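Local coordinates for protein haloacid dehalogenase-like hydrolase (Bacteroides thetaiotaomicron, PDB 2RBK) that probably acts as a magnesium-dependent phosphatase of the haloacid dehalogenase superfamily, here holding a vanadate (oxido-dioxo-vanadium) ligand and a magnesium ion in its active site, at residues Met218-Ala223 with Lys236-Tyr241. Numbering follows the deposited sequence. Where two conformers were deposited one is given.
Sequences MLRHAA and KAAADY
Leu219 and Ala238 bring helix 216-221 against segment 236-241: their CB atoms lie 4.2 Å apart, near enough because alanine adds only a methyl group. The branched end of Leu219 leans on the next residue, its CD2 4.3 Å from CB of Ala239, while the same side chain also touches Ser208; the apolar leucine thus bridges the two and packs helix 216-221 on strand 206-210. Arg220 then reaches across at the exposed border. In one of its two conformers, with CG anti to the carbonyl carbon (chi1 -71°) and the chain extended to NE, the guanidinium lies over the backbone of Ala238, whose CA sits 3.5 Å above the centre of one face. The flat cation thus packs on the Ala238 backbone, and the small alanine lets it settle there. Ala222 leaves the helical conformation, and one water lies 2.8 Å from both its carbonyl O and OD2 of Asp240; it can donate to either, its two protons being shared among several acceptors. That carboxylate oxygen additionally accepts the backbone N-H of Gly225, so aspartate ties its turn to strand 224-227. Leu219, Ala222 and Asp240 belong to a second magnesium site observed in this protein, with no ion bound here. Strand 206-210, helix 216-221, strand 224-227, helix 233-238 and strand 241-242 form successive beta-alpha-beta units with parallel strands, as in the Rossmann-like core of HAD enzymes.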
loop_
_atom_site.group_PDB
_atom_site.type_symbol
_atom_site.label_atom_id
_atom_site.label_comp_id
_atom_site.label_asym_id
_atom_site.label_seq_id
_atom_site.Cartn_x
_atom_site.Cartn_y
_atom_site.Cartn_z
ATOM N N MET A 218 10.278 1.833 1.014
ATOM C CA MET A 218 10.670 0.625 0.264
ATOM C C MET A 218 11.509 0.926 -0.969
ATOM O O MET A 218 12.284 0.039 -1.373
ATOM C CB MET A 218 9.485 -0.284 -0.089
ATOM C CG MET A 218 8.548 0.177 -1.174
ATOM S SD MET A 218 7.516 -1.206 -1.689
ATOM C CE MET A 218 6.591 -0.440 -3.025
ATOM N N LEU A 219 11.377 2.095 -1.574
ATOM C CA LEU A 219 12.231 2.513 -2.693
ATOM C C LEU A 219 13.684 2.656 -2.200
ATOM O O LEU A 219 14.608 2.303 -2.921
ATOM C CB LEU A 219 11.726 3.790 -3.318
ATOM C CG LEU A 219 10.432 3.629 -4.111
ATOM C CD1 LEU A 219 9.795 4.957 -4.495
ATOM C CD2 LEU A 219 10.631 2.814 -5.363
ATOM N N ARG A 220 13.856 3.209 -1.001
ATOM C CA ARG A 220 15.182 3.373 -0.426
ATOM C C ARG A 220 15.729 2.042 0.069
ATOM O O ARG A 220 16.929 1.791 -0.002
ATOM C CB ARG A 220 15.139 4.441 0.674
ATOM C CG ARG A 220 14.941 5.845 0.149
ATOM C CD ARG A 220 15.236 6.939 1.170
ATOM N NE ARG A 220 14.986 8.267 0.616
ATOM C CZ ARG A 220 15.703 8.990 -0.223
ATOM N NH1 ARG A 220 16.862 8.460 -0.654
ATOM N NH2 ARG A 220 15.318 10.194 -0.633
ATOM N N HIS A 221 14.875 1.174 0.635
ATOM C CA HIS A 221 15.314 -0.031 1.312
ATOM C C HIS A 221 15.644 -1.160 0.387
ATOM O O HIS A 221 16.622 -1.920 0.627
ATOM C CB HIS A 221 14.236 -0.446 2.305
ATOM C CG HIS A 221 14.607 -1.596 3.213
ATOM N ND1 HIS A 221 15.679 -1.508 4.074
ATOM C CD2 HIS A 221 13.961 -2.796 3.401
ATOM C CE1 HIS A 221 15.685 -2.669 4.751
ATOM N NE2 HIS A 221 14.684 -3.423 4.385
ATOM N N ALA A 222 14.853 -1.373 -0.654
ATOM C CA ALA A 222 15.159 -2.398 -1.633
ATOM C C ALA A 222 16.508 -2.119 -2.285
ATOM O O ALA A 222 16.979 -0.982 -2.333
ATOM C CB ALA A 222 14.071 -2.470 -2.688
ATOM N N ALA A 223 17.166 -3.171 -2.809
ATOM C CA ALA A 223 18.433 -2.955 -3.475
ATOM C C ALA A 223 18.297 -1.977 -4.632
ATOM O O ALA A 223 19.187 -1.123 -4.866
ATOM C CB ALA A 223 19.076 -4.272 -3.894
ATOM N N LYS A 236 10.549 10.200 -6.772
ATOM C CA LYS A 236 11.597 9.938 -7.762
ATOM C C LYS A 236 12.972 10.009 -7.120
ATOM O O LYS A 236 13.851 9.211 -7.434
ATOM C CB LYS A 236 11.494 10.926 -8.898
ATOM C CG LYS A 236 10.247 10.718 -9.748
ATOM C CD LYS A 236 10.178 11.651 -10.939
ATOM C CE LYS A 236 9.055 11.414 -11.837
ATOM N NZ LYS A 236 9.035 12.344 -13.023
ATOM N N ALA A 237 13.195 10.948 -6.204
ATOM C CA ALA A 237 14.462 11.110 -5.582
ATOM C C ALA A 237 14.818 9.951 -4.670
ATOM O O ALA A 237 16.012 9.683 -4.492
ATOM C CB ALA A 237 14.536 12.425 -4.808
ATOM N N ALA A 238 13.838 9.276 -4.095
ATOM C CA ALA A 238 14.048 8.100 -3.262
ATOM C C ALA A 238 14.402 6.848 -4.074
ATOM O O ALA A 238 14.920 5.858 -3.521
ATOM C CB ALA A 238 12.807 7.798 -2.440
ATOM N N ALA A 239 14.057 6.847 -5.328
ATOM C CA ALA A 239 14.340 5.723 -6.219
ATOM C C ALA A 239 15.748 5.820 -6.797
ATOM O O ALA A 239 16.395 6.831 -6.866
ATOM C CB ALA A 239 13.280 5.672 -7.293
ATOM N N ASP A 240 16.223 4.644 -7.265
ATOM C CA ASP A 240 17.458 4.558 -8.040
ATOM C C ASP A 240 17.228 4.797 -9.512
ATOM O O ASP A 240 18.177 5.189 -10.207
ATOM C CB ASP A 240 18.087 3.185 -7.818
ATOM C CG ASP A 240 18.324 2.890 -6.382
ATOM O OD1 ASP A 240 19.086 3.677 -5.750
ATOM O OD2 ASP A 240 17.708 1.976 -5.823
ATOM N N TYR A 241 16.037 4.572 -10.008
ATOM C CA TYR A 241 15.703 4.597 -11.398
ATOM C C TYR A 241 14.286 5.153 -11.566
ATOM O O TYR A 241 13.418 4.658 -10.828
ATOM C CB TYR A 241 15.831 3.206 -12.013
ATOM C CG TYR A 241 15.575 3.077 -13.476
ATOM C CD1 TYR A 241 16.574 3.370 -14.388
ATOM C CD2 TYR A 241 14.368 2.675 -13.962
ATOM C CE1 TYR A 241 16.303 3.238 -15.715
ATOM C CE2 TYR A 241 14.080 2.509 -15.317
ATOM C CZ TYR A 241 15.075 2.817 -16.188
ATOM O OH TYR A 241 14.857 2.673 -17.544
HETATM O O HOH W 1 17.345 1.666 -3.081
#